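Local coordinates for protein beta-N-acetylhexosaminidase (Arthrobacter aurescens, PDB 3RCN) that probably hydrolyses terminal non-reducing N-acetyl-D-hexosamine residues in N-acetyl-beta-D-hexosaminides, as a member of glycosyl hydrolase family 20, at residues G94-F99 with D235-V240; A102-Q107 with M166-V171; P136-R141 with E480-N485. All blocks are in the same frame, centred on the assembly; numbering follows the deposited sequence.

In the fold
The three contacts are a worked example of how segments scattered along a chain are locked together. Helix 95-109 of the N-terminal domain supplies the first half of contact 1 and, about two turns later, of contact 2; both bridge this domain to the barrel. The loop leading into barrel strand 140-146 then opens contact 3. Residues 166-171 close the shorter loop of contact 2, which lies wholly within the longer one that 235-240 closes in contact 1. Contact 3, inside the catalytic domain, waits for 480-485 at the end of helix 474-483 and so crosses both. N170 joins all three: its side chain probably bonds G139 and R141, its carbonyl T239 N.

Contact 1 (G94-F99 with D235-V240); sequences GAAGAF and DRHITV
H237 lays one face of its imidazole over the first turn of helix 95-109, and this CH-pi contact forms the centre of the interface. A96 CA stands 3.5 Å from the centroid of the H237 ring, just 3° off the ring normal. R236 makes a second CH-pi contact, its CA lying over one face of F99 at 4.1 Å from the ring centroid.

Apolar touches surround these two. The methyls of A95 and A96 border the imidazole, with A96 CB 3.5 Å from H237 ND1. At the far end of the phenyl ring, F99 CZ meets R236 CG at 3.7 Å. The guanidinium of R236 leads off to a salt bridge with E162, while W44 meets F99 edge-to-face from helix 39-53.

The rings of F99 and H237 also meet, obliquely, with their planes 52° apart. F99 CB approaches H237 CD2 to 3.7 Å as the two side chains run alongside one another in opposite senses. No hydrogen bond crosses between the segments, so shape and ring surface carry the contact.

H237, at positive phi, is the C-prime residue of the Schellman motif that ends helix 223-235, and CG anti to its carbonyl carbon (chi1 -67°) puts the ring on the neighbouring helix. The N-terminal domain thus rests on a helix-to-strand turn of the catalytic TIM barrel, the end opposite the one that carries the active site in this fold.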
# COMPACT_ATOMS: atom_id res chain seq x y z
N GLY A 94 -16.54 -10.33 24.41
CA GLY A 94 -15.92 -9.02 24.36
C GLY A 94 -15.76 -8.48 22.94
O GLY A 94 -16.14 -9.12 21.96
N ALA A 95 -15.18 -7.29 22.86
CA ALA A 95 -14.91 -6.64 21.60
C ALA A 95 -14.14 -7.53 20.63
O ALA A 95 -14.58 -7.74 19.49
CB ALA A 95 -14.16 -5.35 21.84
N ALA A 96 -13.01 -8.06 21.08
CA ALA A 96 -12.21 -8.93 20.22
C ALA A 96 -13.03 -10.10 19.69
O ALA A 96 -12.88 -10.49 18.53
CB ALA A 96 -10.99 -9.43 20.96
N GLY A 97 -13.89 -10.67 20.53
CA GLY A 97 -14.72 -11.78 20.10
C GLY A 97 -15.66 -11.37 18.98
O GLY A 97 -15.77 -12.05 17.96
N ALA A 98 -16.33 -10.24 19.18
CA ALA A 98 -17.25 -9.69 18.20
C ALA A 98 -16.50 -9.39 16.90
O ALA A 98 -17.03 -9.58 15.81
CB ALA A 98 -17.90 -8.43 18.73
N PHE A 99 -15.26 -8.93 17.03
CA PHE A 99 -14.45 -8.63 15.88
C PHE A 99 -14.24 -9.89 15.06
O PHE A 99 -14.43 -9.90 13.85
CB PHE A 99 -13.10 -8.02 16.31
CG PHE A 99 -12.19 -7.70 15.17
CD1 PHE A 99 -12.38 -6.55 14.41
CD2 PHE A 99 -11.15 -8.56 14.83
CE1 PHE A 99 -11.53 -6.25 13.34
CE2 PHE A 99 -10.30 -8.27 13.76
CZ PHE A 99 -10.49 -7.11 13.02
N ASP A 235 -7.60 -1.17 16.71
CA ASP A 235 -8.95 -1.27 16.15
C ASP A 235 -9.23 -2.69 15.69
O ASP A 235 -10.37 -3.14 15.69
CB ASP A 235 -9.13 -0.30 14.98
CG ASP A 235 -9.46 1.13 15.43
OD1 ASP A 235 -9.72 1.34 16.65
OD2 ASP A 235 -9.47 2.03 14.55
N ARG A 236 -8.19 -3.38 15.24
CA ARG A 236 -8.26 -4.78 14.83
C ARG A 236 -7.84 -5.82 15.90
O ARG A 236 -7.60 -6.99 15.58
CB ARG A 236 -7.53 -4.99 13.50
CG ARG A 236 -8.24 -4.31 12.32
CD ARG A 236 -7.24 -3.69 11.36
NE ARG A 236 -7.88 -2.89 10.33
CZ ARG A 236 -8.24 -1.61 10.46
NH1 ARG A 236 -8.04 -0.97 11.61
NH2 ARG A 236 -8.80 -0.98 9.45
N HIS A 237 -7.63 -5.35 17.14
CA HIS A 237 -7.35 -6.25 18.26
C HIS A 237 -6.04 -6.99 18.08
O HIS A 237 -5.90 -8.17 18.42
CB HIS A 237 -8.52 -7.21 18.52
CG HIS A 237 -9.74 -6.51 19.01
ND1 HIS A 237 -9.92 -6.15 20.33
CD2 HIS A 237 -10.82 -6.02 18.35
CE1 HIS A 237 -11.06 -5.51 20.46
NE2 HIS A 237 -11.63 -5.42 19.27
N ILE A 238 -5.08 -6.27 17.54
CA ILE A 238 -3.73 -6.77 17.43
C ILE A 238 -2.85 -5.96 18.38
O ILE A 238 -2.92 -4.72 18.41
CB ILE A 238 -3.25 -6.68 15.98
CG1 ILE A 238 -4.13 -7.58 15.10
CG2 ILE A 238 -1.79 -7.05 15.87
CD1 ILE A 238 -4.02 -7.30 13.62
N THR A 239 -2.07 -6.67 19.19
CA THR A 239 -1.13 -6.03 20.10
C THR A 239 0.18 -5.86 19.32
O THR A 239 0.62 -6.78 18.64
CB THR A 239 -0.93 -6.90 21.36
OG1 THR A 239 -2.14 -6.91 22.12
CG2 THR A 239 0.21 -6.37 22.23
N VAL A 240 0.76 -4.66 19.39
CA VAL A 240 2.04 -4.42 18.72
C VAL A 240 3.19 -4.42 19.73
O VAL A 240 3.32 -3.50 20.53
CB VAL A 240 2.05 -3.08 17.96
CG1 VAL A 240 3.41 -2.84 17.35
CG2 VAL A 240 0.97 -3.06 16.86

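Contact 2 (A102-Q107 with M166-V171); sequences AQTLLQ and MHKLNV
K168 reaches across to T104 with a side chain that is straight for most of its length and turns only at the tip. CD and CE follow an extended path, and the bend at the last torsion (chi4 73°) brings NZ to T104 OG1, to which it donates a hydrogen bond of 2.8 Å. The same hydroxyl is hydrogen-bonded to Y80 OH, so it has partners in both domains. The K168 ammonium also makes a cation-pi contact with W483, which ties this pair to the surface of contact 3.

Q103, one residue earlier on helix 95-109, behaves differently. Its chain folds at chi2 (-80°) and brings the amide to the backbone of M166, a selenomethionine; the two side chains cross at about a right angle. The contact is made by the carbonyl end, Q103 OE1 lying 3.3 Å from M166 CA. Q107, one turn further on, is extended beyond CG and reaches the other end of M166, with Q107 NE2 3.8 Å from M166 SE; the amide nitrogen is anchored by I11 O. In M166 the bend at chi2 (-93°) lays the selenium over one face of the H167 ring, toward its rim, and a second bend turns the methyl.

All five touching residues are buried. K168, at positive phi, ends helix 154-166 in a Schellman motif, and the contact seats a helix of the N-terminal domain on the helix-to-strand turn before barrel strand 171-178.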
# COMPACT_ATOMS: atom_id res chain seq x y z
N ALA A 102 -17.25 -10.97 13.17
CA ALA A 102 -17.31 -10.12 11.99
C ALA A 102 -16.47 -10.66 10.84
O ALA A 102 -16.92 -10.68 9.69
CB ALA A 102 -16.87 -8.69 12.33
N GLN A 103 -15.24 -11.09 11.14
CA GLN A 103 -14.38 -11.65 10.10
C GLN A 103 -15.00 -12.90 9.53
O GLN A 103 -15.05 -13.08 8.31
CB GLN A 103 -12.98 -11.94 10.62
CG GLN A 103 -12.28 -10.71 11.15
CD GLN A 103 -11.67 -9.85 10.07
OE1 GLN A 103 -11.66 -10.21 8.89
NE2 GLN A 103 -11.14 -8.70 10.47
N THR A 104 -15.49 -13.78 10.39
CA THR A 104 -16.14 -14.98 9.92
C THR A 104 -17.35 -14.67 9.03
O THR A 104 -17.65 -15.39 8.08
CB THR A 104 -16.56 -15.86 11.07
OG1 THR A 104 -15.37 -16.32 11.74
CG2 THR A 104 -17.32 -17.06 10.56
N LEU A 105 -18.03 -13.57 9.34
CA LEU A 105 -19.15 -13.11 8.54
C LEU A 105 -18.67 -12.75 7.14
O LEU A 105 -19.19 -13.24 6.15
CB LEU A 105 -19.80 -11.89 9.18
CG LEU A 105 -21.11 -11.49 8.54
CD1 LEU A 105 -22.13 -12.56 8.89
CD2 LEU A 105 -21.56 -10.12 9.01
N LEU A 106 -17.66 -11.90 7.06
CA LEU A 106 -17.14 -11.49 5.76
C LEU A 106 -16.78 -12.69 4.90
O LEU A 106 -17.11 -12.72 3.71
CB LEU A 106 -15.93 -10.58 5.91
CG LEU A 106 -16.26 -9.22 6.52
CD1 LEU A 106 -15.08 -8.30 6.31
CD2 LEU A 106 -17.52 -8.63 5.91
N GLN A 107 -16.11 -13.69 5.49
CA GLN A 107 -15.82 -14.92 4.75
C GLN A 107 -17.10 -15.60 4.26
O GLN A 107 -17.14 -16.11 3.14
CB GLN A 107 -14.99 -15.88 5.58
CG GLN A 107 -13.61 -15.35 5.94
CD GLN A 107 -12.63 -16.46 6.25
OE1 GLN A 107 -13.00 -17.62 6.40
NE2 GLN A 107 -11.36 -16.10 6.34
N MSE A 166 -7.60 -10.54 9.49
CA MSE A 166 -8.53 -11.38 8.74
C MSE A 166 -8.26 -12.86 9.03
O MSE A 166 -9.15 -13.70 8.90
CB MSE A 166 -8.42 -11.09 7.24
CG MSE A 166 -9.40 -11.88 6.38
SE MSE A 166 -8.67 -13.56 5.70
CE MSE A 166 -7.99 -12.89 3.94
N HIS A 167 -7.04 -13.16 9.43
CA HIS A 167 -6.67 -14.51 9.84
C HIS A 167 -6.78 -14.73 11.36
O HIS A 167 -6.44 -15.80 11.87
CB HIS A 167 -5.28 -14.87 9.33
CG HIS A 167 -5.20 -15.01 7.85
ND1 HIS A 167 -4.96 -13.94 7.01
CD2 HIS A 167 -5.37 -16.09 7.05
CE1 HIS A 167 -4.96 -14.36 5.76
NE2 HIS A 167 -5.20 -15.66 5.76
N LYS A 168 -7.28 -13.71 12.06
CA LYS A 168 -7.48 -13.75 13.50
C LYS A 168 -6.18 -13.82 14.30
O LYS A 168 -6.18 -14.28 15.42
CB LYS A 168 -8.38 -14.93 13.88
CG LYS A 168 -9.84 -14.84 13.37
CD LYS A 168 -10.66 -16.07 13.83
CE LYS A 168 -12.17 -15.92 13.61
NZ LYS A 168 -12.58 -16.01 12.18
N LEU A 169 -5.09 -13.36 13.70
CA LEU A 169 -3.82 -13.20 14.39
C LEU A 169 -3.92 -11.97 15.27
O LEU A 169 -4.38 -10.92 14.81
CB LEU A 169 -2.67 -13.05 13.39
CG LEU A 169 -2.47 -14.30 12.53
CD1 LEU A 169 -1.59 -14.04 11.33
CD2 LEU A 169 -1.91 -15.45 13.35
N ASN A 170 -3.61 -12.13 16.56
CA ASN A 170 -3.62 -11.03 17.52
C ASN A 170 -2.30 -10.35 17.94
O ASN A 170 -2.33 -9.39 18.70
CB ASN A 170 -4.45 -11.39 18.75
CG ASN A 170 -3.85 -12.52 19.53
OD1 ASN A 170 -2.75 -12.99 19.24
ND2 ASN A 170 -4.58 -12.97 20.55
N VAL A 171 -1.15 -10.81 17.46
CA VAL A 171 0.10 -10.16 17.88
C VAL A 171 1.01 -9.85 16.72
O VAL A 171 1.26 -10.70 15.86
CB VAL A 171 0.93 -10.97 18.95
CG1 VAL A 171 2.22 -10.25 19.29
CG2 VAL A 171 0.15 -11.16 20.22

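Contact 3 (P136-R141 with E480-N485); sequences PRFGYR and EVFWSN
R137 and F138 offer consecutive backbone amides to the end of helix 474-483, whose W483 and F482 carbonyls accept them. R137 N donates to W483 O at 2.8 Å. F138 N donates to F482 O at 3.1 Å, the straighter of the two, with an N-H...O angle of 156° against 141°. W15 NE1 is a further donor to W483 O.

Side chains widen the interface. P136 lies over one face of the W483 indole in a CH-pi contact, with P136 CB 3.9 Å from the centroid of the six-membered ring. The guanidinium of R141 is set almost perpendicular to that indole, at 84°, and receives the edge of the tryptophan over one of its own faces; R141 NE lies 3.5 Å from W483 CE3 and donates to K168 O. R141 NH2 is held in place by F138 O, 2.9 Å away and in its carbonyl plane, and by a salt bridge to E78, while R141 CG rests on F482 CB.

R137 runs out extended as far as NE, with F138 over one face of its guanidinium. A water accepts from R137 NH1 and donates to V481 O and, at 2.8 Å, to S484 O.

The chemistry is that of a helix C terminus met by donors: two amides and the R137-bound water serve its carbonyls, while R141 packs against F482 and W483. The charge of R137, acting mainly through the water, probably suits the negative end of the helix dipole.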
# COMPACT_ATOMS: atom_id res chain seq x y z
N PRO A 136 -10.32 -19.10 20.18
CA PRO A 136 -8.92 -19.39 19.86
C PRO A 136 -8.33 -20.55 20.69
O PRO A 136 -8.60 -20.65 21.88
CB PRO A 136 -8.20 -18.08 20.21
CG PRO A 136 -9.04 -17.46 21.27
CD PRO A 136 -10.47 -17.85 20.95
N ARG A 137 -7.51 -21.38 20.05
CA ARG A 137 -6.75 -22.41 20.73
C ARG A 137 -5.63 -21.78 21.54
O ARG A 137 -5.49 -22.06 22.72
CB ARG A 137 -6.15 -23.40 19.74
CG ARG A 137 -5.15 -24.35 20.36
CD ARG A 137 -4.52 -25.26 19.30
NE ARG A 137 -3.68 -26.28 19.91
CZ ARG A 137 -2.75 -26.98 19.26
NH1 ARG A 137 -2.51 -26.76 17.97
NH2 ARG A 137 -2.04 -27.89 19.91
N PHE A 138 -4.85 -20.90 20.91
CA PHE A 138 -3.80 -20.17 21.64
C PHE A 138 -4.24 -18.74 21.87
O PHE A 138 -4.97 -18.17 21.05
CB PHE A 138 -2.48 -20.16 20.88
CG PHE A 138 -1.91 -21.52 20.63
CD1 PHE A 138 -2.11 -22.55 21.53
CD2 PHE A 138 -1.15 -21.76 19.50
CE1 PHE A 138 -1.58 -23.80 21.30
CE2 PHE A 138 -0.62 -23.02 19.27
CZ PHE A 138 -0.84 -24.04 20.18
N GLY A 139 -3.81 -18.16 22.98
CA GLY A 139 -4.17 -16.79 23.27
C GLY A 139 -3.22 -15.80 22.63
O GLY A 139 -3.54 -14.63 22.47
N TYR A 140 -2.01 -16.27 22.32
CA TYR A 140 -1.03 -15.42 21.68
C TYR A 140 -0.74 -16.03 20.30
O TYR A 140 -0.10 -17.08 20.21
CB TYR A 140 0.23 -15.38 22.56
CG TYR A 140 1.41 -14.61 22.02
CD1 TYR A 140 1.96 -13.54 22.74
CD2 TYR A 140 2.02 -14.97 20.82
CE1 TYR A 140 3.07 -12.85 22.26
CE2 TYR A 140 3.12 -14.27 20.34
CZ TYR A 140 3.64 -13.21 21.06
OH TYR A 140 4.73 -12.51 20.59
N ARG A 141 -1.25 -15.37 19.25
CA ARG A 141 -1.04 -15.86 17.89
C ARG A 141 -0.34 -14.76 17.11
O ARG A 141 -0.95 -13.78 16.68
CB ARG A 141 -2.41 -16.18 17.29
CG ARG A 141 -3.29 -17.00 18.24
CD ARG A 141 -4.71 -17.28 17.73
NE ARG A 141 -5.50 -16.06 17.58
CZ ARG A 141 -6.00 -15.35 18.59
NH1 ARG A 141 -6.72 -14.25 18.34
NH2 ARG A 141 -5.79 -15.71 19.84
N GLU A 480 -4.37 -21.12 11.12
CA GLU A 480 -5.27 -22.20 11.52
C GLU A 480 -4.67 -23.01 12.68
O GLU A 480 -5.36 -23.35 13.65
CB GLU A 480 -5.60 -23.11 10.34
CG GLU A 480 -6.57 -24.23 10.72
CD GLU A 480 -7.50 -24.65 9.59
OE1 GLU A 480 -8.22 -23.78 9.06
OE2 GLU A 480 -7.52 -25.85 9.24
N VAL A 481 -3.39 -23.33 12.55
CA VAL A 481 -2.68 -24.02 13.62
C VAL A 481 -2.82 -23.25 14.94
O VAL A 481 -3.04 -23.86 15.98
CB VAL A 481 -1.19 -24.23 13.25
CG1 VAL A 481 -0.41 -24.77 14.44
CG2 VAL A 481 -1.06 -25.15 12.03
N PHE A 482 -2.74 -21.93 14.89
CA PHE A 482 -2.85 -21.10 16.10
C PHE A 482 -4.28 -20.95 16.63
O PHE A 482 -4.48 -20.85 17.83
CB PHE A 482 -2.29 -19.70 15.87
CG PHE A 482 -0.82 -19.67 15.57
CD1 PHE A 482 -0.10 -20.85 15.48
CD2 PHE A 482 -0.16 -18.46 15.37
CE1 PHE A 482 1.26 -20.82 15.20
CE2 PHE A 482 1.19 -18.42 15.08
CZ PHE A 482 1.90 -19.61 14.99
N TRP A 483 -5.23 -20.75 15.72
CA TRP A 483 -6.64 -20.61 16.09
C TRP A 483 -7.46 -21.89 16.34
O TRP A 483 -8.10 -22.03 17.39
CB TRP A 483 -7.37 -19.73 15.06
CG TRP A 483 -8.77 -19.48 15.45
CD1 TRP A 483 -9.84 -20.31 15.24
CD2 TRP A 483 -9.27 -18.36 16.18
NE1 TRP A 483 -10.98 -19.75 15.76
CE2 TRP A 483 -10.66 -18.56 16.35
CE3 TRP A 483 -8.69 -17.21 16.70
CZ2 TRP A 483 -11.47 -17.65 17.02
CZ3 TRP A 483 -9.49 -16.30 17.37
CH2 TRP A 483 -10.86 -16.53 17.52
N SER A 484 -7.40 -22.82 15.40
CA SER A 484 -8.42 -23.87 15.34
C SER A 484 -8.17 -25.02 16.31
O SER A 484 -7.23 -25.01 17.08
CB SER A 484 -8.54 -24.45 13.92
OG SER A 484 -8.70 -23.43 12.96
N ASN A 485 -9.05 -26.01 16.22
CA ASN A 485 -8.98 -27.24 16.99
C ASN A 485 -8.04 -28.25 16.32
O ASN A 485 -8.24 -28.64 15.16
CB ASN A 485 -10.41 -27.81 17.13
CG ASN A 485 -10.47 -29.12 17.90
OD1 ASN A 485 -9.48 -29.57 18.47
ND2 ASN A 485 -11.65 -29.72 17.94
O HOH W 1 -4.82 -26.01 15.98